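Local coordinates for Exo-beta-1,4-mannosidase (Rhizomucor miehei, PDB 4LYP), which probably removes terminal beta-mannose residues from the non-reducing ends of manno-oligosaccharides as an extracellular family 5 glycoside hydrolase, and also has transglycosylation activity, at residues 298-303 with 309-314; 236-241 with 291-296; 137-142 with 218-223. One frame throughout, in Å; residues are numbered along the deposited sequence.

Interaction 1 of 3, residues 298-303 with 309-314; sequences GIYDPA and PHANEY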
# COMPACT_ATOMS: atom_id res chain seq x y z
N GLY A 298 9.70 9.98 -13.94
CA GLY A 298 10.13 10.86 -15.05
C GLY A 298 9.49 10.57 -16.39
O GLY A 298 9.88 11.14 -17.38
N ILE A 299 8.46 9.71 -16.39
CA ILE A 299 7.77 9.37 -17.63
C ILE A 299 6.67 10.39 -17.98
O ILE A 299 6.33 10.55 -19.14
CB ILE A 299 7.14 7.94 -17.46
CG1 ILE A 299 8.29 6.95 -17.20
CG2 ILE A 299 6.24 7.53 -18.64
CD1 ILE A 299 9.23 6.73 -18.38
N TYR A 300 6.12 11.04 -16.95
CA TYR A 300 4.96 11.92 -17.12
C TYR A 300 5.18 13.18 -16.36
O TYR A 300 5.53 13.14 -15.17
CB TYR A 300 3.72 11.18 -16.55
CG TYR A 300 2.46 12.02 -16.58
CD1 TYR A 300 1.81 12.35 -17.77
CD2 TYR A 300 1.92 12.50 -15.37
CE1 TYR A 300 0.66 13.10 -17.74
CE2 TYR A 300 0.73 13.24 -15.36
CZ TYR A 300 0.13 13.53 -16.52
OH TYR A 300 -1.01 14.32 -16.54
N ASP A 301 4.97 14.31 -17.01
CA ASP A 301 5.02 15.61 -16.37
C ASP A 301 3.57 16.10 -16.34
O ASP A 301 2.97 16.39 -17.39
CB ASP A 301 5.86 16.52 -17.26
CG ASP A 301 5.85 17.97 -16.76
OD1 ASP A 301 5.26 18.24 -15.70
OD2 ASP A 301 6.66 18.76 -17.28
N PRO A 302 2.95 16.21 -15.16
CA PRO A 302 1.55 16.64 -15.11
C PRO A 302 1.36 18.07 -15.50
O PRO A 302 0.19 18.51 -15.67
CB PRO A 302 1.17 16.41 -13.64
CG PRO A 302 2.45 16.58 -12.88
CD PRO A 302 3.54 15.95 -13.82
N ALA A 303 2.41 18.88 -15.67
CA ALA A 303 2.30 20.23 -16.11
C ALA A 303 2.33 20.34 -17.64
O ALA A 303 2.14 21.42 -18.19
CB ALA A 303 3.39 21.08 -15.46
N PRO A 309 -0.49 10.76 -23.54
CA PRO A 309 -0.35 9.54 -24.37
C PRO A 309 0.90 8.71 -23.98
O PRO A 309 0.80 7.47 -23.87
CB PRO A 309 -0.20 10.08 -25.82
CG PRO A 309 -1.16 11.29 -25.74
CD PRO A 309 -0.82 11.93 -24.38
N HIS A 310 2.06 9.35 -23.74
CA HIS A 310 3.23 8.57 -23.38
C HIS A 310 3.02 7.86 -22.03
O HIS A 310 3.48 6.74 -21.87
CB HIS A 310 4.43 9.51 -23.30
CG HIS A 310 5.73 8.83 -22.93
ND1 HIS A 310 6.19 7.72 -23.59
CD2 HIS A 310 6.65 9.12 -21.98
CE1 HIS A 310 7.42 7.41 -23.11
NE2 HIS A 310 7.69 8.22 -22.14
N ALA A 311 2.32 8.50 -21.05
CA ALA A 311 2.05 7.81 -19.80
C ALA A 311 1.10 6.63 -20.01
O ALA A 311 1.30 5.54 -19.41
CB ALA A 311 1.43 8.79 -18.80
N ASN A 312 0.05 6.79 -20.86
CA ASN A 312 -0.85 5.68 -21.13
C ASN A 312 -0.10 4.53 -21.79
O ASN A 312 -0.32 3.37 -21.45
CB ASN A 312 -2.02 6.09 -22.05
CG ASN A 312 -3.01 7.00 -21.39
OD1 ASN A 312 -3.29 6.85 -20.19
ND2 ASN A 312 -3.63 7.88 -22.16
N GLU A 313 0.81 4.83 -22.73
CA GLU A 313 1.53 3.74 -23.38
C GLU A 313 2.47 3.06 -22.40
O GLU A 313 2.62 1.82 -22.42
CB GLU A 313 2.34 4.36 -24.50
CG GLU A 313 1.40 4.86 -25.61
CD GLU A 313 2.07 5.74 -26.61
OE1 GLU A 313 3.28 5.89 -26.60
OE2 GLU A 313 1.33 6.21 -27.50
N TYR A 314 3.10 3.82 -21.49
CA TYR A 314 3.98 3.23 -20.49
C TYR A 314 3.18 2.28 -19.60
O TYR A 314 3.60 1.15 -19.36
CB TYR A 314 4.66 4.31 -19.65
CG TYR A 314 5.64 3.70 -18.68
CD1 TYR A 314 5.22 3.25 -17.42
CD2 TYR A 314 6.97 3.55 -19.04
CE1 TYR A 314 6.07 2.62 -16.55
CE2 TYR A 314 7.86 2.96 -18.14
CZ TYR A 314 7.36 2.47 -16.88
OH TYR A 314 8.22 1.84 -16.04
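Ile299 lies over the ring of Tyr314 where the loop after strand 288-292 of the TIM barrel turns into helix 308-329, so the contact belongs to one beta-alpha connection. The tight part of the contact is apolar. Ile299 CG1 sits 4.3 Å from the centroid of the Tyr314 ring and 20° off the ring normal, a CH-pi contact over one face displaced toward the rim. The other branch, CG2, is anti to the backbone N of Ile299 and meets Tyr314 CB at 3.7 Å, so the isoleucine straddles the root and the ring of the tyrosine, the two side chains crossing at about a right angle. On the buried flank, Ala311 CB meets the Tyr300 ring obliquely, 3.7 Å from Tyr300 CD1, where the two backbones also come nearest (CA to CA 5.7 Å). Helix 362-380 backs this flank: Tyr367 touches Ala311, and His363 ND1 is hydrogen-bonded to Tyr300 OH. The solvent side is looser and belongs to His310, an exposed residue on the first turn of the helix. Its side chain crosses that of Ile299 at about a right angle, with His310 CD2 3.7 Å from Ile299 CG2. No hydrogen bond joins the two segments; the closest approach is of Ile299 O to a ring carbon, His310 CD2, at 3.2 Å, at the edge of the imidazole near its plane.

Interaction 2 of 3, residues 236-241 with 291-296; sequences ANEPQE and HCWVEN. With GAI (guanidine), chain C.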
# COMPACT_ATOMS: atom_id res chain seq x y z
N ALA A 236 7.08 -5.47 3.52
CA ALA A 236 7.33 -4.05 3.69
C ALA A 236 6.96 -3.39 2.39
O ALA A 236 6.98 -3.96 1.31
CB ALA A 236 8.83 -3.73 4.00
N ASN A 237 6.69 -2.07 2.47
CA ASN A 237 6.45 -1.26 1.28
C ASN A 237 7.82 -1.00 0.57
O ASN A 237 8.70 -0.34 1.12
CB ASN A 237 5.83 0.07 1.70
CG ASN A 237 5.57 0.94 0.53
OD1 ASN A 237 4.94 0.49 -0.47
ND2 ASN A 237 6.03 2.17 0.58
N GLU A 238 7.93 -1.52 -0.66
CA GLU A 238 9.00 -1.15 -1.62
C GLU A 238 10.42 -1.40 -1.11
O GLU A 238 11.25 -0.51 -1.17
CB GLU A 238 8.84 0.28 -2.09
CG GLU A 238 7.46 0.56 -2.71
CD GLU A 238 7.39 1.86 -3.42
OE1 GLU A 238 8.38 2.66 -3.40
OE2 GLU A 238 6.34 2.11 -4.11
N PRO A 239 10.78 -2.63 -0.72
CA PRO A 239 12.21 -2.88 -0.51
C PRO A 239 13.01 -2.52 -1.77
O PRO A 239 12.57 -2.78 -2.87
CB PRO A 239 12.28 -4.38 -0.23
CG PRO A 239 10.90 -4.82 0.06
CD PRO A 239 9.98 -3.86 -0.65
N GLN A 240 14.19 -1.89 -1.61
CA GLN A 240 15.00 -1.42 -2.73
C GLN A 240 16.16 -2.38 -3.00
O GLN A 240 17.18 -2.37 -2.32
CB GLN A 240 15.50 0.00 -2.46
CG GLN A 240 14.38 1.04 -2.25
CD GLN A 240 13.56 1.22 -3.50
OE1 GLN A 240 14.06 1.70 -4.53
NE2 GLN A 240 12.30 0.79 -3.49
N GLU A 241 15.99 -3.22 -4.03
CA GLU A 241 17.04 -4.21 -4.41
C GLU A 241 17.54 -4.98 -3.19
O GLU A 241 18.77 -5.11 -3.02
CB GLU A 241 18.15 -3.47 -5.18
CG GLU A 241 17.56 -2.90 -6.47
CD GLU A 241 18.58 -2.89 -7.58
OE1 GLU A 241 18.93 -3.96 -8.24
OE2 GLU A 241 19.11 -1.85 -7.76
N HIS A 291 4.01 -1.68 -8.60
CA HIS A 291 3.59 -0.30 -8.29
C HIS A 291 4.03 0.50 -9.48
O HIS A 291 5.20 0.48 -9.87
CB HIS A 291 4.35 0.26 -7.10
CG HIS A 291 4.16 -0.44 -5.77
ND1 HIS A 291 4.69 0.02 -4.61
CD2 HIS A 291 3.50 -1.59 -5.46
CE1 HIS A 291 4.38 -0.81 -3.61
NE2 HIS A 291 3.67 -1.78 -4.09
N CYS A 292 3.11 1.27 -10.13
CA CYS A 292 3.45 2.01 -11.34
C CYS A 292 3.32 3.51 -11.09
O CYS A 292 2.18 3.99 -10.76
CB CYS A 292 2.50 1.58 -12.47
SG CYS A 292 2.94 2.46 -14.03
N TRP A 293 4.43 4.24 -11.20
CA TRP A 293 4.51 5.67 -10.84
C TRP A 293 5.12 6.53 -11.90
O TRP A 293 6.29 6.88 -11.85
CB TRP A 293 5.22 5.81 -9.49
CG TRP A 293 4.39 5.29 -8.35
CD1 TRP A 293 4.58 4.23 -7.54
CD2 TRP A 293 3.15 5.91 -7.96
NE1 TRP A 293 3.49 4.09 -6.65
CE2 TRP A 293 2.64 5.14 -6.92
CE3 TRP A 293 2.43 7.04 -8.41
CZ2 TRP A 293 1.46 5.50 -6.27
CZ3 TRP A 293 1.26 7.38 -7.80
CH2 TRP A 293 0.76 6.58 -6.76
N VAL A 294 4.29 6.90 -12.90
CA VAL A 294 4.85 7.57 -14.06
C VAL A 294 5.48 8.94 -13.74
O VAL A 294 6.52 9.29 -14.32
CB VAL A 294 3.85 7.64 -15.23
CG1 VAL A 294 3.72 6.28 -15.89
CG2 VAL A 294 2.51 8.30 -14.84
N GLU A 295 4.88 9.76 -12.87
CA GLU A 295 5.50 11.06 -12.60
C GLU A 295 6.80 10.85 -11.80
O GLU A 295 7.83 11.43 -12.14
CB GLU A 295 4.53 11.97 -11.83
CG GLU A 295 5.13 13.32 -11.49
CD GLU A 295 4.21 14.30 -10.81
OE1 GLU A 295 2.98 14.01 -10.70
OE2 GLU A 295 4.69 15.33 -10.38
N ASN A 296 6.78 9.99 -10.77
CA ASN A 296 7.95 9.82 -9.94
C ASN A 296 9.12 9.33 -10.75
O ASN A 296 10.27 9.67 -10.46
CB ASN A 296 7.67 8.73 -8.87
CG ASN A 296 6.44 9.03 -8.01
OD1 ASN A 296 5.38 9.30 -8.55
ND2 ASN A 296 6.59 8.93 -6.72
C GAI C . 7.50 5.84 -4.17
N1 GAI C . 6.59 4.92 -4.48
N2 GAI C . 8.73 5.36 -3.94
N3 GAI C . 7.23 7.09 -4.02
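His291, with its CB directed at the loop 236-241, gives ND1 to Glu238 OE2 in a nearly straight hydrogen bond (2.7 Å, 168°). The oxygen lies in the imidazole plane and is met on the anti side of the carboxylate, whose plane is turned 45° from the ring. Beside it, His291 CE1 comes within 3.4 Å of Asn237 OD1, an oxygen that accepts from Arg97. On the far nitrogen, NE2 is hydrogen-bonded to Glu336, so polar partners at both nitrogens fix the ring's rotation. These residues stand at the C-terminal ends of the barrel strands, where a TIM barrel carries its active site, and Asn237-Glu238-Pro239 matches the Asn-Glu-Pro signature of family 5 glycoside hydrolases. Trp293 follows, its NE1 hydrogen-bonded to Glu337 and its CD1 3.7 Å from N1 of the bound guanidine, which approaches the indole obliquely. The guanidine grips Glu238 through N2 to OE1 and N1 to OE2, each 2.8 Å, with a weak third bond from N1 to OE1, an oxygen that Trp153 also donates to. Past the turn at 294-296, Asn296 ND2 merely approaches guanidine N3 (3.3 Å); it is hydrogen-bonded to a Tris molecule, probably from the crystallisation liquor, and OD1 to Tyr421 OH.

Interaction 3 of 3, residues 137-142 with 218-223; sequences TMDRYN and TVNGKI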
# COMPACT_ATOMS: atom_id res chain seq x y z
N THR A 137 -14.12 -2.63 11.00
CA THR A 137 -14.98 -1.94 10.06
C THR A 137 -14.88 -2.59 8.70
O THR A 137 -15.89 -2.78 8.00
CB THR A 137 -14.65 -0.45 10.01
OG1 THR A 137 -14.63 0.08 11.36
CG2 THR A 137 -15.61 0.33 9.17
N MET A 138 -13.67 -2.97 8.29
CA MET A 138 -13.47 -3.72 7.02
C MET A 138 -14.30 -5.01 7.07
O MET A 138 -14.95 -5.36 6.09
CB MET A 138 -12.01 -4.02 6.84
CG MET A 138 -11.25 -2.76 6.43
SD MET A 138 -9.47 -3.05 6.25
CE MET A 138 -9.53 -4.07 4.79
N ASP A 139 -14.28 -5.71 8.17
CA ASP A 139 -15.05 -6.96 8.33
C ASP A 139 -16.55 -6.67 8.05
O ASP A 139 -17.19 -7.36 7.27
CB ASP A 139 -14.90 -7.45 9.80
CG ASP A 139 -15.45 -8.85 10.04
OD1 ASP A 139 -15.97 -9.49 9.10
OD2 ASP A 139 -15.28 -9.32 11.17
N ARG A 140 -17.09 -5.60 8.61
CA ARG A 140 -18.50 -5.23 8.44
C ARG A 140 -18.87 -4.97 6.99
O ARG A 140 -19.99 -5.18 6.59
CB ARG A 140 -18.73 -4.03 9.40
CG ARG A 140 -18.85 -4.49 10.91
CD ARG A 140 -18.71 -3.36 11.94
NE ARG A 140 -19.17 -3.59 13.32
CZ ARG A 140 -20.43 -3.35 13.74
NH1 ARG A 140 -21.30 -2.97 12.82
NH2 ARG A 140 -20.87 -3.49 15.04
N TYR A 141 -17.89 -4.51 6.21
CA TYR A 141 -18.12 -4.22 4.81
C TYR A 141 -17.59 -5.30 3.86
O TYR A 141 -17.44 -5.07 2.64
CB TYR A 141 -17.56 -2.82 4.41
CG TYR A 141 -18.42 -1.73 5.04
CD1 TYR A 141 -19.66 -1.39 4.38
CD2 TYR A 141 -18.08 -1.12 6.25
CE1 TYR A 141 -20.45 -0.40 4.94
CE2 TYR A 141 -18.88 -0.18 6.81
CZ TYR A 141 -20.07 0.21 6.17
OH TYR A 141 -20.84 1.22 6.72
N ASN A 142 -17.22 -6.47 4.40
CA ASN A 142 -16.77 -7.61 3.64
C ASN A 142 -15.54 -7.30 2.82
O ASN A 142 -15.40 -7.83 1.74
CB ASN A 142 -17.94 -8.16 2.78
CG ASN A 142 -19.02 -8.85 3.69
OD1 ASN A 142 -18.66 -9.57 4.61
ND2 ASN A 142 -20.29 -8.66 3.38
N THR A 218 -9.19 -5.71 19.95
CA THR A 218 -9.92 -5.36 21.16
C THR A 218 -11.42 -5.15 20.89
O THR A 218 -12.21 -5.11 21.85
CB THR A 218 -9.33 -4.07 21.79
OG1 THR A 218 -9.42 -2.98 20.85
CG2 THR A 218 -7.91 -4.26 22.28
N VAL A 219 -11.78 -4.95 19.62
CA VAL A 219 -13.15 -4.63 19.26
C VAL A 219 -13.96 -5.94 19.06
O VAL A 219 -15.05 -6.09 19.54
CB VAL A 219 -13.14 -3.74 18.02
CG1 VAL A 219 -14.61 -3.47 17.54
CG2 VAL A 219 -12.41 -2.43 18.32
N ASN A 220 -13.38 -6.89 18.27
CA ASN A 220 -14.09 -8.10 17.92
C ASN A 220 -13.50 -9.38 18.46
O ASN A 220 -14.07 -10.44 18.24
CB ASN A 220 -14.33 -8.17 16.40
CG ASN A 220 -13.05 -8.29 15.60
OD1 ASN A 220 -12.09 -8.95 15.99
ND2 ASN A 220 -13.07 -7.66 14.45
N GLY A 221 -12.37 -9.31 19.18
CA GLY A 221 -11.77 -10.44 19.88
C GLY A 221 -10.93 -11.35 19.03
O GLY A 221 -10.31 -12.26 19.58
N LYS A 222 -10.89 -11.18 17.71
CA LYS A 222 -10.10 -12.09 16.87
C LYS A 222 -8.61 -11.86 17.03
O LYS A 222 -8.15 -10.69 17.04
CB LYS A 222 -10.51 -11.97 15.39
CG LYS A 222 -11.91 -12.46 15.14
CD LYS A 222 -12.30 -12.37 13.68
CE LYS A 222 -12.73 -10.94 13.28
NZ LYS A 222 -12.98 -10.83 11.77
N ILE A 223 -7.84 -12.93 17.08
CA ILE A 223 -6.38 -12.78 16.99
C ILE A 223 -6.07 -12.54 15.52
O ILE A 223 -6.62 -13.20 14.63
CB ILE A 223 -5.67 -14.03 17.51
CG1 ILE A 223 -6.14 -14.34 18.95
CG2 ILE A 223 -4.14 -13.80 17.43
CD1 ILE A 223 -5.87 -13.33 19.91
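Asp139, on the last turn of helix 125-140, faces Asn220 in the loop 218-223 across a CA-to-CA distance of 9.7 Å, too far for backbone bonding, so side chains must span the gap. Lys222 NZ donates to Asp139 OD2 at 2.8 Å, forming a salt bridge in which the ammonium arrives from above the carboxylate, 59° out of its plane. The geometry of both chains explains the meeting: Asp139 holds CG anti to its backbone N (chi1 -170°), and the lysine chain, otherwise extended past CB, bends at chi3 (-80°) to bring NZ to the acid. The same NZ makes a salt bridge with Asp227, its stronger partner, so two acids share the ammonium. Near the C-terminal end of a helix an acidic side chain would probably be disfavoured by the helix dipole, and the lysine may offset this. Asn220 approaches more loosely, its ND2 4.3 Å from Asp139 OD2; that nitrogen instead donates to Asp136, one turn earlier on the helix. The amide oxygen works within the loop: Asn220 OD1 accepts from Lys222 N at 3.1 Å, in the carbonyl plane, an Asx turn that fixes this backbone N. Asn142, with positive phi, ends the helix in a Schellman motif, and the Asp139-Lys222 salt bridge ties this terminus to the loop before strand 230-234, at the N-terminal, alpha-to-beta end of the TIM barrel.

In the fold
Interactions 1 and 2 are neighbours in series along the chain and touch directly, with centres 16 Å apart: strand 288-292 feeds the turn at 294-296, whose Val294 O probably accepts from Ile299 N at 2.9 Å, and helix 308-329 of interaction 1 also touches Cys292 and Val294. Interaction 3 lies across the chain's centre, about 30 Å from interaction 2 and 40 Å from interaction 1 between centres, yet strand 230-234 runs between the loops of interactions 3 and 2. Burial and chemistry change together. Interaction 2, whose touching residues are all buried, sits at the C-terminal mouth of the barrel and works through polar groups around a bound ligand; interaction 1, partly buried, is apolar and aromatic; interaction 3, at the surface, rests on opposite charges.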